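Local atomic coordinates of protein SSD1 (Saccharomyces cerevisiae S288C, PDB entry 7AM1), a protein that binds mRNA, including untranslated regions, and acts in translational repression as a non-enzymatic member of the RNase II family. Residues I369-L372 and G373-S376; N476-S479 and L480-D484; D536-I539 and L540-T543. One frame throughout, in Å; residues are numbered along the deposited sequence.

Contact 1: I369-L372 and G373-S376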
ATOM      1  N   ILE A 369      -6.392 -23.085   8.183  1.00 42.78           N
ATOM      2  CA  ILE A 369      -5.903 -21.819   8.720  1.00 43.49           C
ATOM      3  C   ILE A 369      -6.995 -20.771   8.578  1.00 43.04           C
ATOM      4  O   ILE A 369      -7.524 -20.553   7.481  1.00 40.96           O
ATOM      5  CB  ILE A 369      -4.611 -21.368   8.016  1.00 44.91           C
ATOM      6  CG1 ILE A 369      -3.561 -22.483   8.074  1.00 48.37           C
ATOM      7  CG2 ILE A 369      -4.092 -20.073   8.624  1.00 44.68           C
ATOM      8  CD1 ILE A 369      -2.989 -22.720   9.462  1.00 51.06           C
ATOM      9  N   SER A 370      -7.335 -20.124   9.687  1.00 47.95           N
ATOM     10  CA  SER A 370      -8.296 -19.035   9.695  1.00 50.17           C
ATOM     11  C   SER A 370      -7.582 -17.723   9.988  1.00 47.55           C
ATOM     12  O   SER A 370      -6.593 -17.679  10.725  1.00 47.29           O
ATOM     13  CB  SER A 370      -9.399 -19.275  10.730  1.00 54.95           C
ATOM     14  OG  SER A 370      -8.886 -19.223  12.048  1.00 57.14           O
ATOM     15  N   GLU A 371      -8.096 -16.654   9.397  1.00 43.70           N
ATOM     16  CA  GLU A 371      -7.582 -15.311   9.609  1.00 42.67           C
ATOM     17  C   GLU A 371      -8.660 -14.492  10.305  1.00 44.17           C
ATOM     18  O   GLU A 371      -9.845 -14.597   9.971  1.00 43.74           O
ATOM     19  CB  GLU A 371      -7.161 -14.688   8.273  1.00 42.68           C
ATOM     20  CG  GLU A 371      -5.977 -15.429   7.626  1.00 43.06           C
ATOM     21  CD  GLU A 371      -5.713 -15.042   6.173  1.00 43.12           C
ATOM     22  OE1 GLU A 371      -6.519 -15.414   5.284  1.00 41.87           O
ATOM     23  OE2 GLU A 371      -4.679 -14.385   5.920  1.00 43.57           O
ATOM     24  N   LEU A 372      -8.253 -13.710  11.301  1.00 47.73           N
ATOM     25  CA  LEU A 372      -9.208 -12.972  12.119  1.00 53.44           C
ATOM     26  C   LEU A 372     -10.186 -12.178  11.271  1.00 54.00           C
ATOM     27  O   LEU A 372      -9.785 -11.353  10.446  1.00 53.17           O
ATOM     28  CB  LEU A 372      -8.461 -12.030  13.065  1.00 56.78           C
ATOM     29  CG  LEU A 372      -9.273 -11.512  14.249  1.00 61.32           C
ATOM     30  CD1 LEU A 372      -8.448 -11.374  15.504  1.00 61.84           C
ATOM     31  CD2 LEU A 372      -9.866 -10.149  13.842  1.00 63.65           C
ATOM     32  N   GLY A 373     -11.476 -12.422  11.495  1.00 56.20           N
ATOM     33  CA  GLY A 373     -12.529 -11.715  10.801  1.00 57.10           C
ATOM     34  C   GLY A 373     -12.827 -12.225   9.413  1.00 56.35           C
ATOM     35  O   GLY A 373     -13.706 -11.670   8.741  1.00 56.50           O
ATOM     36  N   TRP A 374     -12.136 -13.268   8.967  1.00 54.88           N
ATOM     37  CA  TRP A 374     -12.243 -13.767   7.607  1.00 53.94           C
ATOM     38  C   TRP A 374     -12.512 -15.266   7.656  1.00 56.00           C
ATOM     39  O   TRP A 374     -12.505 -15.887   8.721  1.00 59.09           O
ATOM     40  CB  TRP A 374     -10.964 -13.441   6.823  1.00 50.82           C
ATOM     41  CG  TRP A 374     -11.034 -13.719   5.358  1.00 49.55           C
ATOM     42  CD1 TRP A 374     -10.206 -14.527   4.638  1.00 48.08           C
ATOM     43  CD2 TRP A 374     -11.985 -13.186   4.431  1.00 49.84           C
ATOM     44  NE1 TRP A 374     -10.578 -14.527   3.315  1.00 48.78           N
ATOM     45  CE2 TRP A 374     -11.672 -13.713   3.163  1.00 49.60           C
ATOM     46  CE3 TRP A 374     -13.072 -12.313   4.550  1.00 50.26           C
ATOM     47  CZ2 TRP A 374     -12.405 -13.399   2.022  1.00 50.19           C
ATOM     48  CZ3 TRP A 374     -13.799 -12.000   3.418  1.00 50.70           C
ATOM     49  CH2 TRP A 374     -13.461 -12.540   2.168  1.00 50.84           C
ATOM     50  N   VAL A 375     -12.768 -15.844   6.485  1.00 53.58           N
ATOM     51  CA  VAL A 375     -13.041 -17.272   6.364  1.00 51.71           C
ATOM     52  C   VAL A 375     -11.740 -18.060   6.446  1.00 47.55           C
ATOM     53  O   VAL A 375     -10.668 -17.490   6.679  1.00 45.55           O
ATOM     54  CB  VAL A 375     -13.781 -17.572   5.046  1.00 52.96           C
ATOM     55  CG1 VAL A 375     -15.090 -16.804   4.989  1.00 53.99           C
ATOM     56  CG2 VAL A 375     -12.903 -17.223   3.850  1.00 52.39           C
ATOM     57  N   SER A 376     -11.835 -19.380   6.295  1.00 47.19           N
ATOM     58  CA  SER A 376     -10.679 -20.247   6.102  1.00 45.21           C
ATOM     59  C   SER A 376     -10.693 -20.748   4.664  1.00 43.27           C
ATOM     60  O   SER A 376     -11.635 -21.434   4.250  1.00 43.92           O
ATOM     61  CB  SER A 376     -10.694 -21.423   7.077  1.00 46.43           C
ATOM     62  OG  SER A 376      -9.675 -22.355   6.760  1.00 44.68           O
TER

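Contact 2: N476-S479 and L480-D484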
ATOM      1  N   ASN A 476      -8.530 -30.062  12.341  1.00 51.98           N
ATOM      2  CA  ASN A 476      -8.362 -28.934  13.240  1.00 51.82           C
ATOM      3  C   ASN A 476      -8.438 -27.648  12.434  1.00 49.31           C
ATOM      4  O   ASN A 476      -8.249 -27.641  11.216  1.00 47.21           O
ATOM      5  CB  ASN A 476      -7.027 -29.014  13.988  1.00 52.67           C
ATOM      6  CG  ASN A 476      -6.934 -30.233  14.875  1.00 55.31           C
ATOM      7  OD1 ASN A 476      -6.307 -31.233  14.519  1.00 59.59           O
ATOM      8  ND2 ASN A 476      -7.566 -30.160  16.037  1.00 52.92           N
ATOM      9  N   ILE A 477      -8.723 -26.554  13.132  1.00 49.44           N
ATOM     10  CA  ILE A 477      -8.677 -25.220  12.549  1.00 49.25           C
ATOM     11  C   ILE A 477      -7.952 -24.316  13.536  1.00 51.07           C
ATOM     12  O   ILE A 477      -8.330 -24.248  14.712  1.00 50.94           O
ATOM     13  CB  ILE A 477     -10.075 -24.670  12.222  1.00 48.92           C
ATOM     14  CG1 ILE A 477      -9.950 -23.293  11.566  1.00 48.66           C
ATOM     15  CG2 ILE A 477     -10.944 -24.602  13.467  1.00 49.57           C
ATOM     16  CD1 ILE A 477     -11.179 -22.879  10.782  1.00 49.73           C
ATOM     17  N   LEU A 478      -6.898 -23.654  13.064  1.00 54.77           N
ATOM     18  CA  LEU A 478      -6.104 -22.737  13.868  1.00 57.72           C
ATOM     19  C   LEU A 478      -6.140 -21.352  13.241  1.00 54.97           C
ATOM     20  O   LEU A 478      -6.041 -21.215  12.017  1.00 54.77           O
ATOM     21  CB  LEU A 478      -4.643 -23.190  13.978  1.00 62.31           C
ATOM     22  CG  LEU A 478      -4.306 -24.338  14.924  1.00 68.34           C
ATOM     23  CD1 LEU A 478      -2.839 -24.708  14.774  1.00 70.38           C
ATOM     24  CD2 LEU A 478      -4.623 -23.969  16.362  1.00 70.44           C
ATOM     25  N   SER A 479      -6.280 -20.330  14.080  1.00 51.01           N
ATOM     26  CA  SER A 479      -6.040 -18.971  13.631  1.00 47.51           C
ATOM     27  C   SER A 479      -4.541 -18.696  13.624  1.00 45.47           C
ATOM     28  O   SER A 479      -3.759 -19.370  14.300  1.00 43.95           O
ATOM     29  CB  SER A 479      -6.734 -17.955  14.537  1.00 46.73           C
ATOM     30  OG  SER A 479      -6.118 -17.937  15.810  1.00 46.02           O
ATOM     31  N   LEU A 480      -4.144 -17.681  12.853  1.00 46.78           N
ATOM     32  CA  LEU A 480      -2.743 -17.281  12.840  1.00 49.22           C
ATOM     33  C   LEU A 480      -2.283 -16.862  14.229  1.00 52.42           C
ATOM     34  O   LEU A 480      -1.117 -17.064  14.583  1.00 51.61           O
ATOM     35  CB  LEU A 480      -2.525 -16.147  11.838  1.00 48.57           C
ATOM     36  CG  LEU A 480      -2.667 -16.530  10.363  1.00 48.60           C
ATOM     37  CD1 LEU A 480      -2.562 -15.298   9.473  1.00 47.88           C
ATOM     38  CD2 LEU A 480      -1.616 -17.558   9.967  1.00 49.11           C
ATOM     39  N   GLU A 481      -3.183 -16.282  15.027  1.00 57.67           N
ATOM     40  CA  GLU A 481      -2.839 -15.953  16.405  1.00 60.21           C
ATOM     41  C   GLU A 481      -2.580 -17.220  17.207  1.00 58.92           C
ATOM     42  O   GLU A 481      -1.604 -17.295  17.963  1.00 59.45           O
ATOM     43  CB  GLU A 481      -3.958 -15.134  17.050  1.00 64.27           C
ATOM     44  CG  GLU A 481      -4.063 -13.699  16.550  1.00 66.27           C
ATOM     45  CD  GLU A 481      -4.596 -13.604  15.133  1.00 68.09           C
ATOM     46  OE1 GLU A 481      -5.335 -14.520  14.711  1.00 69.46           O
ATOM     47  OE2 GLU A 481      -4.271 -12.616  14.438  1.00 68.03           O
ATOM     48  N   GLN A 482      -3.436 -18.230  17.041  1.00 55.03           N
ATOM     49  CA  GLN A 482      -3.216 -19.505  17.711  1.00 54.08           C
ATOM     50  C   GLN A 482      -1.957 -20.187  17.193  1.00 48.13           C
ATOM     51  O   GLN A 482      -1.197 -20.769  17.974  1.00 45.66           O
ATOM     52  CB  GLN A 482      -4.433 -20.410  17.522  1.00 59.23           C
ATOM     53  CG  GLN A 482      -5.681 -19.914  18.226  1.00 64.41           C
ATOM     54  CD  GLN A 482      -6.904 -20.745  17.900  1.00 68.18           C
ATOM     55  OE1 GLN A 482      -7.016 -21.306  16.810  1.00 67.53           O
ATOM     56  NE2 GLN A 482      -7.827 -20.838  18.852  1.00 71.09           N
ATOM     57  N   LEU A 483      -1.721 -20.132  15.879  1.00 46.94           N
ATOM     58  CA  LEU A 483      -0.485 -20.679  15.328  1.00 46.20           C
ATOM     59  C   LEU A 483       0.726 -20.014  15.968  1.00 48.00           C
ATOM     60  O   LEU A 483       1.682 -20.686  16.368  1.00 47.51           O
ATOM     61  CB  LEU A 483      -0.461 -20.502  13.807  1.00 43.66           C
ATOM     62  CG  LEU A 483       0.819 -20.963  13.104  1.00 43.34           C
ATOM     63  CD1 LEU A 483       1.078 -22.441  13.351  1.00 43.88           C
ATOM     64  CD2 LEU A 483       0.755 -20.684  11.612  1.00 43.36           C
ATOM     65  N   ASP A 484       0.698 -18.684  16.076  1.00 50.79           N
ATOM     66  CA  ASP A 484       1.792 -17.963  16.717  1.00 55.40           C
ATOM     67  C   ASP A 484       2.007 -18.437  18.147  1.00 58.08           C
ATOM     68  O   ASP A 484       3.140 -18.713  18.558  1.00 58.73           O
ATOM     69  CB  ASP A 484       1.507 -16.465  16.689  1.00 57.86           C
ATOM     70  CG  ASP A 484       2.141 -15.788  15.512  1.00 59.91           C
ATOM     71  OD1 ASP A 484       3.380 -15.877  15.375  1.00 59.13           O
ATOM     72  OD2 ASP A 484       1.397 -15.197  14.705  1.00 62.64           O
TER

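Contact 3: D536-I539 and L540-T543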
ATOM      1  N   ASP A 536      -3.535  -4.548  10.636  1.00 35.82           N
ATOM      2  CA  ASP A 536      -2.946  -3.970  11.830  1.00 35.53           C
ATOM      3  C   ASP A 536      -2.881  -2.456  11.693  1.00 34.83           C
ATOM      4  O   ASP A 536      -2.819  -1.918  10.583  1.00 33.02           O
ATOM      5  CB  ASP A 536      -1.537  -4.510  12.076  1.00 35.96           C
ATOM      6  CG  ASP A 536      -1.470  -6.014  11.993  1.00 35.97           C
ATOM      7  OD1 ASP A 536      -2.164  -6.680  12.786  1.00 37.32           O
ATOM      8  OD2 ASP A 536      -0.737  -6.528  11.126  1.00 35.22           O
ATOM      9  N   LEU A 537      -2.914  -1.775  12.838  1.00 35.92           N
ATOM     10  CA  LEU A 537      -2.719  -0.331  12.848  1.00 36.57           C
ATOM     11  C   LEU A 537      -1.328   0.044  12.354  1.00 35.85           C
ATOM     12  O   LEU A 537      -1.130   1.163  11.872  1.00 35.42           O
ATOM     13  CB  LEU A 537      -2.959   0.205  14.256  1.00 39.33           C
ATOM     14  CG  LEU A 537      -3.581   1.590  14.415  1.00 43.12           C
ATOM     15  CD1 LEU A 537      -4.915   1.704  13.677  1.00 45.07           C
ATOM     16  CD2 LEU A 537      -3.741   1.887  15.915  1.00 44.21           C
ATOM     17  N   ASN A 538      -0.367  -0.866  12.452  1.00 36.63           N
ATOM     18  CA  ASN A 538       0.997  -0.627  11.994  1.00 35.78           C
ATOM     19  C   ASN A 538       1.263  -1.509  10.781  1.00 34.03           C
ATOM     20  O   ASN A 538       1.268  -2.740  10.894  1.00 33.58           O
ATOM     21  CB  ASN A 538       1.999  -0.913  13.110  1.00 35.76           C
ATOM     22  CG  ASN A 538       3.399  -0.444  12.772  1.00 35.51           C
ATOM     23  OD1 ASN A 538       3.725  -0.211  11.609  1.00 33.60           O
ATOM     24  ND2 ASN A 538       4.235  -0.296  13.793  1.00 37.11           N
ATOM     25  N   ILE A 539       1.486  -0.881   9.624  1.00 33.35           N
ATOM     26  CA  ILE A 539       1.738  -1.635   8.403  1.00 33.59           C
ATOM     27  C   ILE A 539       3.016  -2.456   8.499  1.00 34.46           C
ATOM     28  O   ILE A 539       3.229  -3.369   7.694  1.00 33.82           O
ATOM     29  CB  ILE A 539       1.798  -0.692   7.185  1.00 33.31           C
ATOM     30  CG1 ILE A 539       2.831   0.416   7.399  1.00 34.53           C
ATOM     31  CG2 ILE A 539       0.431  -0.087   6.918  1.00 33.25           C
ATOM     32  CD1 ILE A 539       3.156   1.191   6.130  1.00 34.86           C
ATOM     33  N   LEU A 540       3.883  -2.153   9.464  1.00 35.49           N
ATOM     34  CA  LEU A 540       5.123  -2.903   9.615  1.00 35.65           C
ATOM     35  C   LEU A 540       4.930  -4.228  10.343  1.00 33.63           C
ATOM     36  O   LEU A 540       5.815  -5.086  10.282  1.00 32.73           O
ATOM     37  CB  LEU A 540       6.151  -2.050  10.362  1.00 37.09           C
ATOM     38  CG  LEU A 540       6.581  -0.754   9.672  1.00 39.08           C
ATOM     39  CD1 LEU A 540       7.513   0.054  10.577  1.00 39.22           C
ATOM     40  CD2 LEU A 540       7.250  -1.042   8.334  1.00 40.06           C
ATOM     41  N   ASP A 541       3.802  -4.419  11.027  1.00 33.08           N
ATOM     42  CA  ASP A 541       3.607  -5.619  11.827  1.00 33.64           C
ATOM     43  C   ASP A 541       3.457  -6.849  10.932  1.00 34.43           C
ATOM     44  O   ASP A 541       2.711  -6.833   9.945  1.00 34.33           O
ATOM     45  CB  ASP A 541       2.370  -5.478  12.719  1.00 34.98           C
ATOM     46  CG  ASP A 541       2.580  -4.536  13.905  1.00 36.86           C
ATOM     47  OD1 ASP A 541       3.669  -3.938  14.056  1.00 37.23           O
ATOM     48  OD2 ASP A 541       1.627  -4.396  14.701  1.00 37.88           O
ATOM     49  N   ARG A 542       4.187  -7.908  11.276  1.00 34.56           N
ATOM     50  CA  ARG A 542       4.009  -9.240  10.712  1.00 35.48           C
ATOM     51  C   ARG A 542       4.394 -10.220  11.813  1.00 37.48           C
ATOM     52  O   ARG A 542       5.377  -9.989  12.523  1.00 39.93           O
ATOM     53  CB  ARG A 542       4.881  -9.493   9.479  1.00 35.19           C
ATOM     54  CG  ARG A 542       4.693  -8.537   8.327  1.00 35.82           C
ATOM     55  CD  ARG A 542       3.392  -8.770   7.578  1.00 34.98           C
ATOM     56  NE  ARG A 542       3.243  -7.787   6.510  1.00 34.61           N
ATOM     57  CZ  ARG A 542       2.295  -7.816   5.581  1.00 33.94           C
ATOM     58  NH1 ARG A 542       1.383  -8.780   5.576  1.00 32.97           N
ATOM     59  NH2 ARG A 542       2.257  -6.871   4.654  1.00 34.70           N
ATOM     60  N   THR A 543       3.623 -11.295  11.964  1.00 36.67           N
ATOM     61  CA  THR A 543       3.932 -12.316  12.955  1.00 36.51           C
ATOM     62  C   THR A 543       4.615 -13.510  12.300  1.00 36.51           C
ATOM     63  O   THR A 543       4.506 -13.744  11.094  1.00 35.70           O
ATOM     64  CB  THR A 543       2.673 -12.795  13.688  1.00 37.52           C
ATOM     65  OG1 THR A 543       1.836 -13.530  12.787  1.00 36.93           O
ATOM     66  CG2 THR A 543       1.892 -11.621  14.254  1.00 39.01           C
TER
HETATM   67  O   HOH W   1      -0.292  -2.691  14.907  1.00 35.26           O
HETATM   68  O   HOH W   2       3.793  -2.127  16.100  1.00 43.04           O
HETATM   69  O   HOH W   3       2.546  -3.571   4.994  1.00 36.48           O

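Contact 1: I369-L372 and G373-S376
The backbone N-H of W374 donates to E371 O at 2.8 Å, with an N-H...O angle of 151°, closing the chain reversal that follows strand 367-370. A second bond ties the open end of the loop, where S376 OG gives its proton to I369 O over 2.9 Å. The hydroxyl approaches from above the carbonyl plane, not along a lone pair. With OG anti to the backbone N (chi1 172°), the short serine side chain reaches back to the strand, and S376 CA adds a C-H...O contact to the same oxygen. Between these two ties the backbones do not pair: E371 N and V375 O stand 3.8 Å apart, too far to bond, and both are buried with no partner in the model.

E371 to W374 form a type II beta turn in the RNB domain, part of the connection from strand 367-370 to its antiparallel neighbour 378-384. G373 holds the third position, with phi at 81°, a value that by itself favours glycine. Any larger residue would also place its beta carbon only about 2.6 Å from L372 O, a clash.

At the ends of the turn, the side chains of E371 and W374 run side by side in the same direction. The carboxylate plane is steeply inclined to the indole, and E371 OE1 lies 3.8 Å from W374 CD1. The indole suits this place because it has both a polar edge and broad faces: NE1 bonds to E377, F421 meets the ring edge-to-face, and V375 CG2 lies 3.6 Å above the ring plane, offset toward the rim. V375 and W374 both touch N435 of helix 432-438, while L372, at the bend, packs on K534 and H844.

Contact 2: N476-S479 and L480-D484
A capping box starts helix 480-488 directly at the end of strand 476-479, with S479 as the N-cap and Q482 as the third residue of the helix. Each residue's side chain accepts the other's backbone N-H. Q482 N donates to S479 OG over 3.0 Å, in a nearly straight bond (162°). In return, S479 N donates to Q482 OE1, also at 3.0 Å and at 166°, with the donor tilted from the amide plane.

The serine can do this because its OG sits between its own backbone N and carbonyl carbon (chi1 69°), the crowded position, which turns the hydroxyl over the first helical turn. Glutamine has the length to span the return path: its extended chain passes S479 OG, with CG 3.2 Å from that oxygen, before the amide carbonyl reaches the strand. The main chain closes the same turn when L483 N donates to S479 O, 2.7 Å away and nearly along the C=O axis.

L478 lines the inner side of the corner. Its CD2 meets Q482 OE1 at 3.6 Å and Q482 CB at 3.7 Å, the two side chains crossing obliquely. Beyond the corner, L478 and L483 both pack on L496 of helix 495-510, while L480 and L483 touch I549 of helix 544-568, so leucines suit the faces turned to neighbouring helices. The strand and helix segments run at almost a right angle, their axes 4.9 Å apart at closest approach, and the reciprocal exchange between N-cap and third residue is the classic signature of a capping box.

Contact 3: D536-I539 and L540-T543
N538 and D541 cross at about a right angle, the amide and carboxylate planes inclined by 40°, and D541 OD1 comes to 3.6 Å from N538 CB. Their polar ends are joined through a water that accepts from N538 ND2 and donates to D541 OD1. A second water, donating to D541 OD2, takes a weak bond from N538 N. The amide nitrogen has a direct partner in P751 O.

With CG anti to the backbone N (chi1 -170°), the amide turns toward the backbone ahead: N538 OD1 accepts from L540 N at 2.9 Å, the donor lying well above the amide plane. This Asx turn is combined with a type I beta turn from N538 to D541, closed by D541 N donating to N538 O at 3.0 Å. Asparagine suits the first position, its short amide offering an acceptor within reach of the N-H two residues on. A leucine here would probably leave L540 N and P751 O without their mates and free the start of the turn to shift.

D536 crosses D541 obliquely, carboxylate planes 52° apart, with D536 OD2 3.6 Å from D541 CB. Its charge is met by a salt bridge to K532, which also bonds D541 O and probably eases the closeness of the two acids, whose OD2 atoms are 4.8 Å apart. Facing the other way, I539 packs on I714 of helix 689-725.

How the contacts relate
Contacts 1 and 2 are neighbours in one sheet: strand 367-370 pairs with the outermost strand 476-479, and the centres of the two contacts lie about 9 Å apart. S370 joins them through its backbone, S370 N to L478 O at 2.9 Å and S370 O to L480 N at 3.2 Å, so the pairing runs on into the first residue of helix 480-488. Contact 3 lies deeper in the chain, its centre about 17 Å from that of contact 1, without touching it. It meets contact 2 where D484 OD2 and T543 OG1 come within 2.6 Å of each other. T543 also caps F546 N, linking the start of helix 544-568 to helix 480-488.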